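Local coordinates for GTN Reductase (Agrobacterium tumefaciens, PDB 5N6G), which probably reduces activated carbon-carbon double bonds as an FMN-dependent ene-reductase of the Old Yellow Enzyme family, at residues A[23-35]-A[66-80]. Numbering follows the deposited sequence.
Sequences PLTRNRSPGAIPN and ADVPGLYKREAIEGW. With FMN (flavin mononucleotide), chain B; 8OZ (2-Phenylacrylic acid), chain C.
Residues 27-34 run alongside 66-80 in the same direction without forming a sheet, their backbones pairing Ser29 N with Asp67 O (2.9 Å) and, almost straight at 177°, Gly70 N with Ala32 O (3.0 Å). The Asn27 amide turns so that Ala66 O lies close to its plane; ND2 donates nearly head-on to that carbonyl at 3.0 Å, while Val68 CG2 packs beside the same nitrogen. Lys73, extended beyond CG (chi2 180°), reaches past Ile33 to place NZ 2.8 Å from Gly31 O. Asp67 works through water: its two carboxylate oxygens receive bonds from separate waters, one tied to Asn27 O, the other to Gly31 N. Pro34 lays CG over one face of the Trp80 indole, 3.4 Å from the centroid of the five-membered ring, a CH-pi contact. At the indole edge, NE1 donates to in-plane Gly70 O, fixing the ring's turn under Pro34. Pro69 and Ala76 pack against the same proline. The arrangement joins the loops after TIM-barrel strands 19-21 and 50-57, with the first turns of helix 74-89; the first loop helps form the Old Yellow Enzyme flavin pocket, Thr25 N and OG1 donating to FMN N5 and O4, and Thr25 also lines the 2-phenylacrylic acid pocket.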
# COMPACT_ATOMS: atom_id res chain seq x y z
N PRO A 23 -3.58 2.33 3.93
CA PRO A 23 -3.11 3.36 2.99
C PRO A 23 -4.27 3.93 2.20
O PRO A 23 -5.11 3.18 1.68
CB PRO A 23 -2.13 2.60 2.09
CG PRO A 23 -2.58 1.15 2.17
CD PRO A 23 -3.07 0.99 3.59
N LEU A 24 -4.33 5.26 2.09
CA LEU A 24 -5.44 5.92 1.43
C LEU A 24 -4.94 7.09 0.58
O LEU A 24 -4.68 8.18 1.11
CB LEU A 24 -6.44 6.42 2.46
CG LEU A 24 -7.10 5.34 3.33
CD1 LEU A 24 -7.57 5.97 4.63
CD2 LEU A 24 -8.23 4.71 2.55
N THR A 25 -4.89 6.89 -0.73
CA THR A 25 -4.64 7.97 -1.69
C THR A 25 -5.73 9.03 -1.62
O THR A 25 -6.93 8.74 -1.74
CB THR A 25 -4.58 7.37 -3.10
OG1 THR A 25 -3.43 6.52 -3.19
CG2 THR A 25 -4.46 8.44 -4.19
N ARG A 26 -5.32 10.28 -1.40
CA ARG A 26 -6.26 11.39 -1.30
C ARG A 26 -6.01 12.50 -2.30
O ARG A 26 -6.84 13.40 -2.40
CB ARG A 26 -6.26 11.99 0.12
CG ARG A 26 -6.31 10.95 1.28
CD ARG A 26 -7.56 10.08 1.27
NE ARG A 26 -8.77 10.91 1.24
CZ ARG A 26 -9.36 11.43 2.31
NH1 ARG A 26 -8.88 11.19 3.53
NH2 ARG A 26 -10.42 12.18 2.17
N ASN A 27 -4.90 12.46 -3.05
CA ASN A 27 -4.58 13.44 -4.11
C ASN A 27 -4.64 14.89 -3.63
O ASN A 27 -5.22 15.77 -4.29
CB ASN A 27 -5.50 13.25 -5.31
CG ASN A 27 -5.60 11.83 -5.74
OD1 ASN A 27 -6.52 11.12 -5.34
ND2 ASN A 27 -4.65 11.38 -6.56
N ARG A 28 -4.00 15.15 -2.50
CA ARG A 28 -4.00 16.47 -1.91
C ARG A 28 -2.58 16.99 -1.69
O ARG A 28 -2.33 17.78 -0.78
CB ARG A 28 -4.79 16.46 -0.62
CG ARG A 28 -6.30 16.53 -0.91
CD ARG A 28 -7.03 16.19 0.32
NE ARG A 28 -8.47 16.49 0.36
CZ ARG A 28 -9.43 15.62 0.05
NH1 ARG A 28 -9.13 14.43 -0.42
NH2 ARG A 28 -10.69 15.93 0.25
N SER A 29 -1.64 16.57 -2.55
CA SER A 29 -0.24 17.00 -2.45
C SER A 29 0.27 17.49 -3.81
O SER A 29 1.08 16.82 -4.46
CB SER A 29 0.63 15.86 -1.92
OG SER A 29 0.12 15.40 -0.67
N PRO A 30 -0.15 18.67 -4.24
CA PRO A 30 0.35 19.23 -5.50
C PRO A 30 1.87 19.27 -5.54
O PRO A 30 2.55 19.57 -4.55
CB PRO A 30 -0.26 20.64 -5.53
CG PRO A 30 -1.47 20.54 -4.68
CD PRO A 30 -1.15 19.56 -3.61
N GLY A 31 2.41 18.97 -6.72
CA GLY A 31 3.84 18.96 -6.92
C GLY A 31 4.53 17.77 -6.31
O GLY A 31 5.77 17.76 -6.26
N ALA A 32 3.77 16.79 -5.82
CA ALA A 32 4.34 15.58 -5.23
C ALA A 32 5.06 15.87 -3.91
O ALA A 32 5.98 15.13 -3.53
CB ALA A 32 5.29 14.88 -6.20
N ILE A 33 4.62 16.91 -3.20
CA ILE A 33 5.29 17.37 -1.98
C ILE A 33 4.23 17.45 -0.88
O ILE A 33 3.25 18.18 -1.02
CB ILE A 33 5.95 18.75 -2.19
CG1 ILE A 33 7.05 18.65 -3.25
CG2 ILE A 33 6.52 19.31 -0.89
CD1 ILE A 33 7.51 20.00 -3.80
N PRO A 34 4.39 16.73 0.23
CA PRO A 34 3.44 16.90 1.34
C PRO A 34 3.48 18.31 1.88
O PRO A 34 4.53 18.95 1.94
CB PRO A 34 3.93 15.90 2.40
CG PRO A 34 4.75 14.91 1.65
CD PRO A 34 5.42 15.73 0.57
N ASN A 35 2.30 18.78 2.32
CA ASN A 35 2.14 20.16 2.76
C ASN A 35 1.55 20.22 4.17
O ASN A 35 1.45 19.19 4.85
CB ASN A 35 1.29 20.90 1.75
CG ASN A 35 -0.05 20.24 1.53
OD1 ASN A 35 -0.71 19.82 2.49
ND2 ASN A 35 -0.43 20.07 0.27
N ALA A 66 -2.40 12.38 -10.33
CA ALA A 66 -1.95 13.72 -10.02
C ALA A 66 -2.04 14.03 -8.52
O ALA A 66 -2.86 13.48 -7.78
CB ALA A 66 -2.78 14.75 -10.78
N ASP A 67 -1.17 14.94 -8.09
CA ASP A 67 -1.19 15.52 -6.74
C ASP A 67 -0.97 14.46 -5.66
O ASP A 67 -1.52 14.56 -4.57
CB ASP A 67 -2.49 16.30 -6.50
CG ASP A 67 -2.59 17.55 -7.37
OD1 ASP A 67 -1.59 17.98 -7.97
OD2 ASP A 67 -3.69 18.11 -7.48
N VAL A 68 -0.15 13.45 -5.98
CA VAL A 68 0.23 12.40 -5.05
C VAL A 68 1.61 12.71 -4.50
O VAL A 68 2.52 13.01 -5.30
CB VAL A 68 0.22 11.03 -5.74
CG1 VAL A 68 0.91 9.97 -4.92
CG2 VAL A 68 -1.20 10.63 -6.08
N PRO A 69 1.82 12.64 -3.19
CA PRO A 69 3.14 12.95 -2.63
C PRO A 69 4.11 11.82 -2.93
O PRO A 69 3.75 10.65 -2.85
CB PRO A 69 2.87 13.06 -1.13
CG PRO A 69 1.77 12.10 -0.92
CD PRO A 69 0.88 12.23 -2.14
N GLY A 70 5.35 12.18 -3.26
CA GLY A 70 6.38 11.21 -3.53
C GLY A 70 7.52 11.22 -2.52
O GLY A 70 7.50 11.91 -1.51
N LEU A 71 8.55 10.41 -2.83
CA LEU A 71 9.78 10.35 -2.04
C LEU A 71 11.01 10.70 -2.86
O LEU A 71 12.12 10.36 -2.47
CB LEU A 71 9.93 8.95 -1.43
CG LEU A 71 9.02 8.74 -0.22
CD1 LEU A 71 8.98 7.25 0.12
CD2 LEU A 71 9.47 9.57 0.96
N TYR A 72 10.84 11.41 -3.98
CA TYR A 72 11.94 11.61 -4.93
C TYR A 72 12.34 13.08 -5.10
O TYR A 72 13.20 13.39 -5.94
CB TYR A 72 11.58 10.98 -6.28
CG TYR A 72 10.27 11.45 -6.88
CD1 TYR A 72 10.20 12.59 -7.67
CD2 TYR A 72 9.09 10.76 -6.63
CE1 TYR A 72 9.00 13.02 -8.23
CE2 TYR A 72 7.89 11.17 -7.16
CZ TYR A 72 7.84 12.30 -7.95
OH TYR A 72 6.63 12.71 -8.49
N LYS A 73 11.77 13.98 -4.32
CA LYS A 73 12.21 15.37 -4.25
C LYS A 73 12.67 15.69 -2.84
O LYS A 73 12.09 15.18 -1.88
CB LYS A 73 11.07 16.34 -4.64
CG LYS A 73 10.54 16.19 -6.05
CD LYS A 73 9.42 17.19 -6.30
CE LYS A 73 8.89 17.10 -7.73
NZ LYS A 73 7.93 18.19 -8.03
N ARG A 74 13.72 16.52 -2.72
CA ARG A 74 14.17 16.94 -1.40
C ARG A 74 13.05 17.61 -0.63
O ARG A 74 12.90 17.40 0.58
CB ARG A 74 15.36 17.91 -1.49
CG ARG A 74 16.57 17.35 -2.18
CD ARG A 74 17.14 16.15 -1.43
NE ARG A 74 17.47 16.44 -0.04
CZ ARG A 74 17.65 15.50 0.88
NH1 ARG A 74 17.52 14.21 0.57
NH2 ARG A 74 17.95 15.83 2.12
N GLU A 75 12.28 18.45 -1.32
CA GLU A 75 11.17 19.14 -0.69
C GLU A 75 10.13 18.16 -0.17
O GLU A 75 9.48 18.44 0.84
CB GLU A 75 10.53 20.10 -1.69
CG GLU A 75 11.42 21.30 -2.04
CD GLU A 75 12.45 21.02 -3.15
OE1 GLU A 75 12.52 19.86 -3.64
OE2 GLU A 75 13.16 21.98 -3.53
N ALA A 76 9.98 17.03 -0.86
CA ALA A 76 9.01 16.02 -0.42
C ALA A 76 9.49 15.34 0.85
O ALA A 76 8.71 15.11 1.78
CB ALA A 76 8.78 14.97 -1.52
N ILE A 77 10.78 15.01 0.91
CA ILE A 77 11.34 14.46 2.13
C ILE A 77 11.13 15.41 3.30
O ILE A 77 10.76 15.00 4.41
CB ILE A 77 12.83 14.12 1.91
CG1 ILE A 77 12.92 12.93 0.95
CG2 ILE A 77 13.51 13.83 3.23
CD1 ILE A 77 14.33 12.59 0.48
N GLU A 78 11.35 16.71 3.09
CA GLU A 78 11.14 17.69 4.14
C GLU A 78 9.67 17.74 4.55
O GLU A 78 9.35 17.81 5.74
CB GLU A 78 11.60 19.08 3.66
CG GLU A 78 11.36 20.18 4.68
CD GLU A 78 12.15 19.98 5.97
OE1 GLU A 78 13.16 19.25 5.95
OE2 GLU A 78 11.76 20.57 7.00
N GLY A 79 8.76 17.70 3.57
CA GLY A 79 7.35 17.69 3.91
C GLY A 79 6.94 16.47 4.70
O GLY A 79 6.14 16.55 5.63
N TRP A 80 7.47 15.30 4.32
CA TRP A 80 7.19 14.10 5.10
C TRP A 80 7.78 14.17 6.51
O TRP A 80 7.20 13.61 7.46
CB TRP A 80 7.72 12.88 4.39
CG TRP A 80 6.88 12.36 3.28
CD1 TRP A 80 7.27 12.19 1.98
CD2 TRP A 80 5.52 11.88 3.36
NE1 TRP A 80 6.25 11.64 1.25
CE2 TRP A 80 5.16 11.45 2.06
CE3 TRP A 80 4.59 11.78 4.39
CZ2 TRP A 80 3.90 10.92 1.77
CZ3 TRP A 80 3.31 11.26 4.08
CH2 TRP A 80 3.00 10.84 2.79
N1 FMN B . -4.88 0.87 -1.05
C2 FMN B . -3.51 0.96 -1.13
O2 FMN B . -2.78 -0.05 -1.01
N3 FMN B . -2.92 2.19 -1.32
C4 FMN B . -3.58 3.39 -1.49
O4 FMN B . -2.95 4.44 -1.61
C4A FMN B . -5.02 3.28 -1.44
N5 FMN B . -5.73 4.38 -1.56
C5A FMN B . -7.09 4.30 -1.34
C6 FMN B . -7.84 5.47 -1.35
C7 FMN B . -9.19 5.46 -1.03
C7M FMN B . -9.94 6.76 -1.02
C8 FMN B . -9.81 4.25 -0.70
C8M FMN B . -11.26 4.21 -0.29
C9 FMN B . -9.08 3.07 -0.72
C9A FMN B . -7.72 3.09 -1.02
N10 FMN B . -6.93 1.93 -0.94
C10 FMN B . -5.58 1.98 -1.17
C1' FMN B . -7.54 0.70 -0.41
C2' FMN B . -7.66 0.75 1.11
O2' FMN B . -6.36 0.76 1.71
C3' FMN B . -8.47 -0.40 1.69
O3' FMN B . -7.90 -1.64 1.27
C4' FMN B . -9.94 -0.39 1.29
O4' FMN B . -10.51 0.89 1.57
C5' FMN B . -10.73 -1.50 1.95
O5' FMN B . -10.73 -1.33 3.39
P FMN B . -11.98 -0.76 4.25
O1P FMN B . -13.10 -1.75 4.03
O2P FMN B . -12.31 0.59 3.63
O3P FMN B . -11.47 -0.69 5.64
C4 8OZ C . -7.73 4.67 -5.01
C5 8OZ C . -7.45 5.68 -5.91
C6 8OZ C . -6.19 5.77 -6.46
C7 8OZ C . -5.20 4.87 -6.10
C8 8OZ C . -4.66 1.49 -4.59
C 8OZ C . -3.17 3.44 -4.46
O 8OZ C . -3.85 0.76 -4.08
C1 8OZ C . -4.38 2.96 -4.72
C2 8OZ C . -5.47 3.86 -5.19
C3 8OZ C . -6.75 3.76 -4.65
O1 8OZ C . -5.79 1.05 -5.08
O HOH W 1 -6.16 16.57 -6.90
O HOH W 2 0.78 18.27 -8.96
O HOH W 3 8.45 13.60 -4.62
O HOH W 4 4.13 18.59 5.78